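Local coordinates for carbohydrate-binding protein (Flavonifractor plautii, PDB 6N1B), which probably removes the acetyl group from the N-acetylgalactosamine of blood group A antigens, a step in converting type A to type O blood, at residues 331-336 / 357-362; 236-241 / 253-258. All coordinates share one frame; numbering follows the deposited sequence.

Interaction 1. Residues 331-336 / 357-362; sequences DFQIYR and SALQKD
Asp331 and Lys361 each turn their CG between the backbone N and the carbonyl carbon (chi1 72° and 57°), and with the lysine chain bent at its last torsion the two side chains cross at about a right angle. One carboxylate then grips a backbone and a side chain together. Its OD1 takes the N-H of Lys361 through the syn lone pair at 2.8 Å from Lys361 N, while its OD2 forms a salt bridge, 3.0 Å to Lys361 NZ, met from above the carboxylate plane. The ammonium has a second anionic partner in Asp326, and Asp331 OD2 also accepts a hydrogen bond from Gly327 N. A water tightens this end further: it donates to Asp331 OD2 and to Lys361 O and accepts from Gln360 NE2.

Backbone bonds continue the pairing from there. Phe332 N donates to Leu359 O at 2.9 Å, Leu359 N to Gln333 O at 3.2 Å, and Tyr335 N to Ser357 O at 2.7 Å. At the far end, Ser357 OG donates to Arg336 O at 2.7 Å, reinforcing a weak bond from Ser357 N to the same oxygen.

On the face carrying Gln333 and Leu359, those two side chains run side by side, and Leu359 CD1 reaches Tyr335 CD1 at 3.7 Å, oblique to the ring. Ser357 OG lies at the edge of the Tyr335 ring, near its plane. Tyr335 OH is bonded to Trp271 NE1, and the Arg336 guanidinium hydrogen-bonds to Asp56 and Asp122, both ligands of a calcium ion.

The N-to-C directions of strands 333-336 and 357-361 lie 144° apart; with the pairs Gln333–Leu359 (hydrogen-bonded) and Ile334–Ala358 (non-hydrogen-bonded), this shows antiparallel pairing, and the consecutive strands 333-342 and 351-361 form a beta hairpin. Through Tyr335, which touches the bound galactose, it forms part of the wall of the glycan pocket.

Interaction 2. Residues 236-241 / 253-258; sequences NFVEMR and VRVNGF
Met240 lies alongside Val253 and crosses Val255 obliquely, its atoms touching one or the other. CB lies 4.1 Å from Val255 CG1; CG, set between the backbone N and the carbonyl carbon (chi1 75°), lies 3.6 Å from Val253 O and 3.7 Å from Val253 CG1; SD returns to Val255 CG1 at 4.0 Å, and the chain bends at its last torsion (chi3 -59°) to CE. The side chain also touches Val310, and Ile219 and Trp221 of the adjoining strand 217-224.

The backbone holds this register with a reciprocal pair: Met240 N donates to Val253 O at 2.8 Å and Val253 N to Met240 O at 2.9 Å, both nearly straight. Val255 N adds a third bond to Val238 O, an oxygen that also accepts from a water bridging to Val255 O.

Val238 sends its two methyls to different partners, CG1 to Val255 CG2 and CG2 over one face of the Phe258 ring, a CH-pi contact 22° off the ring normal and 4.0 Å from the centroid. Trp312 meets that ring edge-to-face. Farther out, Phe237 CD2 meets Arg254 CD obliquely, the side chains crossing at about a right angle.

Antiparallel pairing at Glu239–Arg254 and Met240–Val253 marks an outer beta hairpin of a four-stranded sheet, strand 253-254 being outermost within the chain.

Interaction 2 comes first along the chain and is complete before interaction 1 begins. Their centres lie 25 Å apart and their nearest atoms about 10 Å, so the two do not touch. Each joins neighbouring antiparallel strands, but in different four-stranded sheets: 237-243 with 253-254 at one margin of its sheet, and 333-342, an outermost strand, with 351-361. The sheet of strands 269-278 to 313-314 falls between them in sequence and touches both, through Gln289 against Tyr335 and Pro270 against Val238. Successive four-stranded antiparallel sheets are consistent with a beta-propeller-like domain. Tyr335 of interaction 1 touches the bound galactose, whereas the Val238 side chain of interaction 2 is about 14 Å from it.

Interaction 1. Residues 331-336 / 357-362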
ATOM      1  N   ASP A 331      17.431  -6.540   2.771  1.00  8.52           N
ATOM      2  CA  ASP A 331      17.875  -7.658   3.594  1.00  9.05           C
ATOM      3  C   ASP A 331      17.253  -7.754   4.980  1.00 10.43           C
ATOM      4  O   ASP A 331      17.493  -8.802   5.632  1.00 12.28           O
ATOM      5  CB  ASP A 331      19.395  -7.691   3.728  1.00  9.80           C
ATOM      6  CG  ASP A 331      19.901  -6.588   4.626  1.00  9.46           C
ATOM      7  OD1 ASP A 331      19.232  -5.654   5.055  1.00 10.15           O
ATOM      8  OD2 ASP A 331      21.216  -6.718   4.918  1.00 11.20           O
ATOM      9  N   PHE A 332      16.462  -6.770   5.426  1.00  8.64           N
ATOM     10  CA  PHE A 332      15.819  -6.856   6.754  1.00  9.34           C
ATOM     11  C   PHE A 332      14.470  -7.497   6.713  1.00  8.69           C
ATOM     12  O   PHE A 332      14.146  -8.419   7.504  1.00 10.96           O
ATOM     13  CB  PHE A 332      15.797  -5.544   7.482  1.00 10.25           C
ATOM     14  CG  PHE A 332      15.167  -5.615   8.879  1.00  9.74           C
ATOM     15  CD1 PHE A 332      15.756  -6.358   9.864  1.00 10.77           C
ATOM     16  CD2 PHE A 332      13.961  -5.030   9.117  1.00 11.61           C
ATOM     17  CE1 PHE A 332      15.139  -6.511  11.083  1.00 12.67           C
ATOM     18  CE2 PHE A 332      13.343  -5.217  10.379  1.00 12.10           C
ATOM     19  CZ  PHE A 332      13.967  -5.899  11.340  1.00 13.03           C
ATOM     20  N   GLN A 333      13.595  -6.947   5.887  1.00  9.51           N
ATOM     21  CA  GLN A 333      12.218  -7.441   5.768  1.00  9.40           C
ATOM     22  C   GLN A 333      11.649  -6.980   4.447  1.00  8.96           C
ATOM     23  O   GLN A 333      12.094  -5.906   3.958  1.00  9.19           O
ATOM     24  CB  GLN A 333      11.355  -6.971   6.935  1.00 10.59           C
ATOM     25  CG  GLN A 333      10.868  -5.569   6.863  1.00 10.66           C
ATOM     26  CD  GLN A 333      10.346  -5.028   8.165  1.00 10.00           C
ATOM     27  OE1 GLN A 333       9.400  -5.733   8.839  1.00 13.33           O
ATOM     28  NE2 GLN A 333      10.766  -3.919   8.578  1.00  8.84           N
ATOM     29  N   ILE A 334      10.660  -7.740   3.933  1.00  8.41           N
ATOM     30  CA  ILE A 334       9.829  -7.197   2.902  1.00  7.70           C
ATOM     31  C   ILE A 334       8.672  -6.491   3.534  1.00  8.02           C
ATOM     32  O   ILE A 334       8.036  -7.041   4.482  1.00  9.94           O
ATOM     33  CB  ILE A 334       9.369  -8.240   1.890  1.00  8.95           C
ATOM     34  CG1 ILE A 334      10.537  -9.083   1.352  1.00  8.89           C
ATOM     35  CG2 ILE A 334       8.584  -7.626   0.812  1.00  9.58           C
ATOM     36  CD1 ILE A 334      11.590  -8.300   0.667  1.00 11.11           C
ATOM     37  N   TYR A 335       8.421  -5.264   3.108  1.00  8.52           N
ATOM     38  CA  TYR A 335       7.377  -4.418   3.676  1.00  8.09           C
ATOM     39  C   TYR A 335       6.171  -4.374   2.702  1.00  8.42           C
ATOM     40  O   TYR A 335       6.105  -5.127   1.750  1.00  9.05           O
ATOM     41  CB  TYR A 335       7.949  -3.006   4.043  1.00  8.56           C
ATOM     42  CG  TYR A 335       7.355  -2.421   5.300  1.00  8.40           C
ATOM     43  CD1 TYR A 335       7.834  -2.952   6.542  1.00  9.94           C
ATOM     44  CD2 TYR A 335       6.374  -1.466   5.364  1.00  9.46           C
ATOM     45  CE1 TYR A 335       7.276  -2.494   7.750  1.00 12.04           C
ATOM     46  CE2 TYR A 335       5.796  -1.022   6.523  1.00 11.06           C
ATOM     47  CZ  TYR A 335       6.287  -1.576   7.748  1.00 11.52           C
ATOM     48  OH  TYR A 335       5.674  -1.175   8.951  1.00 14.08           O
ATOM     49  N   ARG A 336       5.204  -3.512   3.013  1.00  8.11           N
ATOM     50  CA  ARG A 336       3.978  -3.541   2.267  1.00  8.46           C
ATOM     51  C   ARG A 336       4.159  -3.340   0.808  1.00  8.74           C
ATOM     52  O   ARG A 336       4.944  -2.475   0.389  1.00  9.37           O
ATOM     53  CB  ARG A 336       3.023  -2.490   2.876  1.00  7.90           C
ATOM     54  CG  ARG A 336       1.567  -2.644   2.396  1.00  8.22           C
ATOM     55  CD  ARG A 336       1.161  -1.918   1.099  1.00  8.37           C
ATOM     56  NE  ARG A 336      -0.314  -1.930   1.047  1.00  8.17           N
ATOM     57  CZ  ARG A 336      -1.042  -1.376   0.069  1.00  7.91           C
ATOM     58  NH1 ARG A 336      -0.467  -0.828  -0.982  1.00  8.25           N
ATOM     59  NH2 ARG A 336      -2.350  -1.490   0.115  1.00  8.41           N
ATOM     60  N   SER A 357       7.959  -2.599  -1.141  1.00  8.72           N
ATOM     61  CA  SER A 357       8.844  -1.864  -0.267  1.00  8.43           C
ATOM     62  C   SER A 357       9.621  -2.797   0.620  1.00  7.62           C
ATOM     63  O   SER A 357       9.211  -3.985   0.812  1.00  8.62           O
ATOM     64  CB  SER A 357       8.111  -0.759   0.466  1.00  8.96           C
ATOM     65  OG  SER A 357       7.160  -1.243   1.433  1.00  9.07           O
ATOM     66  N   ALA A 358      10.771  -2.337   1.098  1.00  8.24           N
ATOM     67  CA  ALA A 358      11.632  -3.169   1.941  1.00  8.44           C
ATOM     68  C   ALA A 358      12.565  -2.262   2.723  1.00  8.29           C
ATOM     69  O   ALA A 358      12.612  -1.057   2.535  1.00  8.44           O
ATOM     70  CB  ALA A 358      12.378  -4.199   1.122  1.00  9.34           C
ATOM     71  N   LEU A 359      13.291  -2.903   3.642  1.00  8.62           N
ATOM     72  CA  LEU A 359      14.279  -2.198   4.491  1.00  8.95           C
ATOM     73  C   LEU A 359      15.580  -2.998   4.497  1.00  8.24           C
ATOM     74  O   LEU A 359      15.551  -4.215   4.446  1.00  8.93           O
ATOM     75  CB  LEU A 359      13.779  -2.071   5.942  1.00  9.00           C
ATOM     76  CG  LEU A 359      12.620  -1.139   6.198  1.00 10.53           C
ATOM     77  CD1 LEU A 359      11.269  -1.706   5.815  1.00  9.52           C
ATOM     78  CD2 LEU A 359      12.619  -0.724   7.626  1.00 11.99           C
ATOM     79  N   GLN A 360      16.680  -2.208   4.638  1.00  9.15           N
ATOM     80  CA  GLN A 360      18.007  -2.734   4.853  1.00  8.89           C
ATOM     81  C   GLN A 360      18.350  -2.543   6.276  1.00  9.37           C
ATOM     82  O   GLN A 360      18.137  -1.467   6.878  1.00 10.22           O
ATOM     83  CB  GLN A 360      19.016  -2.039   3.937  1.00  9.82           C
ATOM     84  CG  GLN A 360      20.409  -2.649   4.071  1.00  9.77           C
ATOM     85  CD  GLN A 360      21.459  -2.124   3.109  1.00  9.81           C
ATOM     86  OE1 GLN A 360      21.155  -1.380   2.171  1.00 10.48           O
ATOM     87  NE2 GLN A 360      22.726  -2.510   3.412  1.00 11.59           N
ATOM     88  N   LYS A 361      18.936  -3.591   6.908  1.00  9.52           N
ATOM     89  CA  LYS A 361      19.374  -3.539   8.323  1.00  9.74           C
ATOM     90  C   LYS A 361      20.779  -2.937   8.510  1.00 11.09           C
ATOM     91  O   LYS A 361      21.615  -2.975   7.654  1.00 11.02           O
ATOM     92  CB  LYS A 361      19.307  -4.891   8.992  1.00 10.75           C
ATOM     93  CG  LYS A 361      20.124  -5.957   8.276  1.00 15.79           C
ATOM     94  CD  LYS A 361      20.012  -7.304   9.014  1.00 17.70           C
ATOM     95  CE  LYS A 361      20.250  -8.384   8.023  1.00 22.32           C
ATOM     96  NZ  LYS A 361      21.554  -8.321   7.441  1.00 20.75           N
ATOM     97  N   ASP A 362      20.982  -2.443   9.727  1.00 11.20           N
ATOM     98  CA  ASP A 362      22.352  -2.161  10.173  1.00 12.78           C
ATOM     99  C   ASP A 362      23.090  -1.138   9.335  1.00 12.15           C
ATOM    100  O   ASP A 362      24.263  -1.240   9.002  1.00 15.10           O
ATOM    101  CB  ASP A 362      23.176  -3.422  10.371  1.00 14.55           C
ATOM    102  CG  ASP A 362      22.567  -4.341  11.378  1.00 18.50           C
ATOM    103  OD1 ASP A 362      22.135  -3.912  12.450  1.00 28.18           O
ATOM    104  OD2 ASP A 362      22.562  -5.512  11.060  1.00 25.60           O
TER
HETATM  105  O   HOH W   1      22.678  -4.590   5.635  1.00 12.83           O

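Interaction 2. Residues 236-241 / 253-258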
ATOM      1  N   ASN A 236      -3.021 -10.416  15.764  1.00  8.34           N
ATOM      2  CA  ASN A 236      -3.528  -9.599  14.671  1.00  8.32           C
ATOM      3  C   ASN A 236      -4.583 -10.376  13.863  1.00  8.00           C
ATOM      4  O   ASN A 236      -4.472 -11.570  13.665  1.00  9.13           O
ATOM      5  CB  ASN A 236      -2.426  -9.183  13.709  1.00  8.52           C
ATOM      6  CG  ASN A 236      -1.375  -8.302  14.360  1.00  9.16           C
ATOM      7  OD1 ASN A 236      -1.580  -7.729  15.413  1.00  9.15           O
ATOM      8  ND2 ASN A 236      -0.296  -8.032  13.575  1.00  8.87           N
ATOM      9  N   PHE A 237      -5.547  -9.616  13.293  1.00  8.04           N
ATOM     10  CA  PHE A 237      -6.555 -10.232  12.381  1.00  8.63           C
ATOM     11  C   PHE A 237      -7.096  -9.133  11.455  1.00  8.31           C
ATOM     12  O   PHE A 237      -7.252  -7.986  11.848  1.00  7.96           O
ATOM     13  CB  PHE A 237      -7.687 -10.941  13.168  1.00  8.66           C
ATOM     14  CG  PHE A 237      -8.504 -10.029  14.032  1.00  8.79           C
ATOM     15  CD1 PHE A 237      -8.096  -9.692  15.236  1.00  9.71           C
ATOM     16  CD2 PHE A 237      -9.693  -9.557  13.543  1.00 10.57           C
ATOM     17  CE1 PHE A 237      -8.804  -8.880  16.024  1.00 11.16           C
ATOM     18  CE2 PHE A 237     -10.488  -8.724  14.344  1.00 11.26           C
ATOM     19  CZ  PHE A 237     -10.049  -8.409  15.606  1.00 11.33           C
ATOM     20  N   VAL A 238      -7.435  -9.558  10.232  1.00  8.37           N
ATOM     21  CA  VAL A 238      -7.976  -8.641   9.227  1.00  8.35           C
ATOM     22  C   VAL A 238      -9.501  -8.581   9.285  1.00  8.39           C
ATOM     23  O   VAL A 238     -10.211  -9.596   9.481  1.00  8.61           O
ATOM     24  CB  VAL A 238      -7.457  -9.056   7.830  1.00  8.42           C
ATOM     25  CG1 VAL A 238      -8.188  -8.398   6.695  1.00  8.75           C
ATOM     26  CG2 VAL A 238      -5.963  -8.774   7.677  1.00  9.66           C
ATOM     27  N   GLU A 239      -9.989  -7.372   9.146  1.00  8.84           N
ATOM     28  CA  GLU A 239     -11.427  -7.081   9.067  1.00  8.25           C
ATOM     29  C   GLU A 239     -11.712  -6.430   7.760  1.00  9.01           C
ATOM     30  O   GLU A 239     -10.912  -5.602   7.237  1.00  9.08           O
ATOM     31  CB  GLU A 239     -11.880  -6.151  10.172  1.00  9.17           C
ATOM     32  CG  GLU A 239     -11.797  -6.796  11.580  1.00 11.36           C
ATOM     33  CD  GLU A 239     -12.156  -5.846  12.716  1.00 10.92           C
ATOM     34  OE1 GLU A 239     -11.541  -4.754  12.835  1.00 12.96           O
ATOM     35  OE2 GLU A 239     -13.079  -6.226  13.453  1.00 13.75           O
ATOM     36  N   MET A 240     -12.904  -6.682   7.190  1.00  8.25           N
ATOM     37  CA  MET A 240     -13.420  -5.968   6.023  1.00  8.42           C
ATOM     38  C   MET A 240     -14.612  -5.129   6.401  1.00  8.57           C
ATOM     39  O   MET A 240     -15.327  -5.409   7.358  1.00  8.61           O
ATOM     40  CB  MET A 240     -13.757  -7.012   4.898  1.00  9.13           C
ATOM     41  CG  MET A 240     -15.036  -7.768   5.214  1.00 10.91           C
ATOM     42  SD  MET A 240     -15.296  -9.238   4.177  1.00 11.74           S
ATOM     43  CE  MET A 240     -15.302  -8.486   2.604  1.00 10.80           C
ATOM     44  N   ARG A 241     -14.810  -4.057   5.620  1.00  8.26           N
ATOM     45  CA  ARG A 241     -15.944  -3.182   5.700  1.00  8.03           C
ATOM     46  C   ARG A 241     -16.472  -2.903   4.289  1.00  8.12           C
ATOM     47  O   ARG A 241     -15.704  -2.942   3.312  1.00  9.07           O
ATOM     48  CB  ARG A 241     -15.590  -1.839   6.343  1.00  8.23           C
ATOM     49  CG  ARG A 241     -15.115  -1.944   7.763  1.00  8.99           C
ATOM     50  CD  ARG A 241     -14.528  -0.611   8.185  1.00 10.90           C
ATOM     51  NE  ARG A 241     -14.291  -0.454   9.662  1.00 14.62           N
ATOM     52  CZ  ARG A 241     -13.302  -0.899  10.312  1.00 14.45           C
ATOM     53  NH1 ARG A 241     -12.306  -1.538   9.701  1.00 15.31           N
ATOM     54  NH2 ARG A 241     -13.155  -0.728  11.605  1.00 17.59           N
ATOM     55  N   VAL A 253     -16.426  -6.785   9.687  1.00 12.38           N
ATOM     56  CA  VAL A 253     -16.484  -8.155   9.935  1.00 16.08           C
ATOM     57  C   VAL A 253     -15.200  -8.905   9.610  1.00 11.44           C
ATOM     58  O   VAL A 253     -14.448  -8.484   8.738  1.00 11.78           O
ATOM     59  CB  VAL A 253     -17.576  -8.726   9.317  1.00 20.30           C
ATOM     60  CG1 VAL A 253     -17.426  -8.760   7.889  1.00 14.74           C
ATOM     61  CG2 VAL A 253     -17.841 -10.165   9.666  1.00 36.41           C
ATOM     62  N   ARG A 254     -14.898  -9.868  10.415  1.00 11.49           N
ATOM     63  CA  ARG A 254     -13.654 -10.564  10.264  1.00 10.36           C
ATOM     64  C   ARG A 254     -13.708 -11.386   9.008  1.00 10.02           C
ATOM     65  O   ARG A 254     -14.625 -12.114   8.723  1.00 13.93           O
ATOM     66  CB  ARG A 254     -13.460 -11.679  11.390  1.00 17.04           C
ATOM     67  CG  ARG A 254     -13.033 -11.207  12.628  1.00 21.11           C
ATOM     68  CD  ARG A 254     -12.221 -12.267  13.403  1.00 15.11           C
ATOM     69  NE  ARG A 254     -12.926 -13.534  13.608  1.00 14.07           N
ATOM     70  CZ  ARG A 254     -13.758 -13.777  14.627  1.00 14.62           C
ATOM     71  NH1 ARG A 254     -14.030 -12.941  15.501  1.00 18.79           N
ATOM     72  NH2 ARG A 254     -14.274 -15.002  14.773  1.00 17.46           N
ATOM     73  N   VAL A 255     -12.592 -11.367   8.230  1.00  8.78           N
ATOM     74  CA  VAL A 255     -12.388 -12.313   7.109  1.00  8.89           C
ATOM     75  C   VAL A 255     -12.005 -13.651   7.714  1.00  8.70           C
ATOM     76  O   VAL A 255     -11.566 -13.723   8.887  1.00  8.70           O
ATOM     77  CB  VAL A 255     -11.347 -11.859   6.128  1.00  8.72           C
ATOM     78  CG1 VAL A 255     -11.709 -10.504   5.481  1.00 10.65           C
ATOM     79  CG2 VAL A 255      -9.926 -11.800   6.712  1.00 10.62           C
ATOM     80  N   ASN A 256     -12.154 -14.676   6.916  1.00  7.75           N
ATOM     81  CA  ASN A 256     -11.825 -16.049   7.312  1.00  8.27           C
ATOM     82  C   ASN A 256     -10.702 -16.610   6.484  1.00  8.33           C
ATOM     83  O   ASN A 256     -10.634 -16.306   5.271  1.00  8.88           O
ATOM     84  CB  ASN A 256     -13.045 -16.987   7.148  1.00  7.65           C
ATOM     85  CG  ASN A 256     -14.211 -16.494   7.972  1.00  9.17           C
ATOM     86  OD1 ASN A 256     -15.381 -16.298   7.408  1.00 14.48           O
ATOM     87  ND2 ASN A 256     -14.012 -16.272   9.241  1.00  7.41           N
ATOM     88  N   GLY A 257      -9.821 -17.383   7.078  1.00  8.42           N
ATOM     89  CA  GLY A 257      -8.832 -18.110   6.298  1.00  8.70           C
ATOM     90  C   GLY A 257      -7.767 -17.199   5.684  1.00  8.69           C
ATOM     91  O   GLY A 257      -7.138 -17.711   4.714  1.00  8.84           O
ATOM     92  N   PHE A 258      -7.552 -15.999   6.157  1.00  7.91           N
ATOM     93  CA  PHE A 258      -6.697 -15.039   5.447  1.00  8.27           C
ATOM     94  C   PHE A 258      -5.350 -15.577   5.162  1.00  7.87           C
ATOM     95  O   PHE A 258      -4.870 -15.476   3.976  1.00  9.39           O
ATOM     96  CB  PHE A 258      -6.673 -13.736   6.250  1.00  8.96           C
ATOM     97  CG  PHE A 258      -6.005 -12.598   5.529  1.00  7.99           C
ATOM     98  CD1 PHE A 258      -6.567 -12.082   4.384  1.00  9.27           C
ATOM     99  CD2 PHE A 258      -4.778 -12.095   5.969  1.00  9.29           C
ATOM    100  CE1 PHE A 258      -5.989 -11.023   3.695  1.00 11.20           C
ATOM    101  CE2 PHE A 258      -4.193 -11.036   5.275  1.00  9.99           C
ATOM    102  CZ  PHE A 258      -4.776 -10.502   4.182  1.00  8.73           C
TER
HETATM  103  O   HOH W   2      -9.877 -12.144  10.522  1.00 10.59           O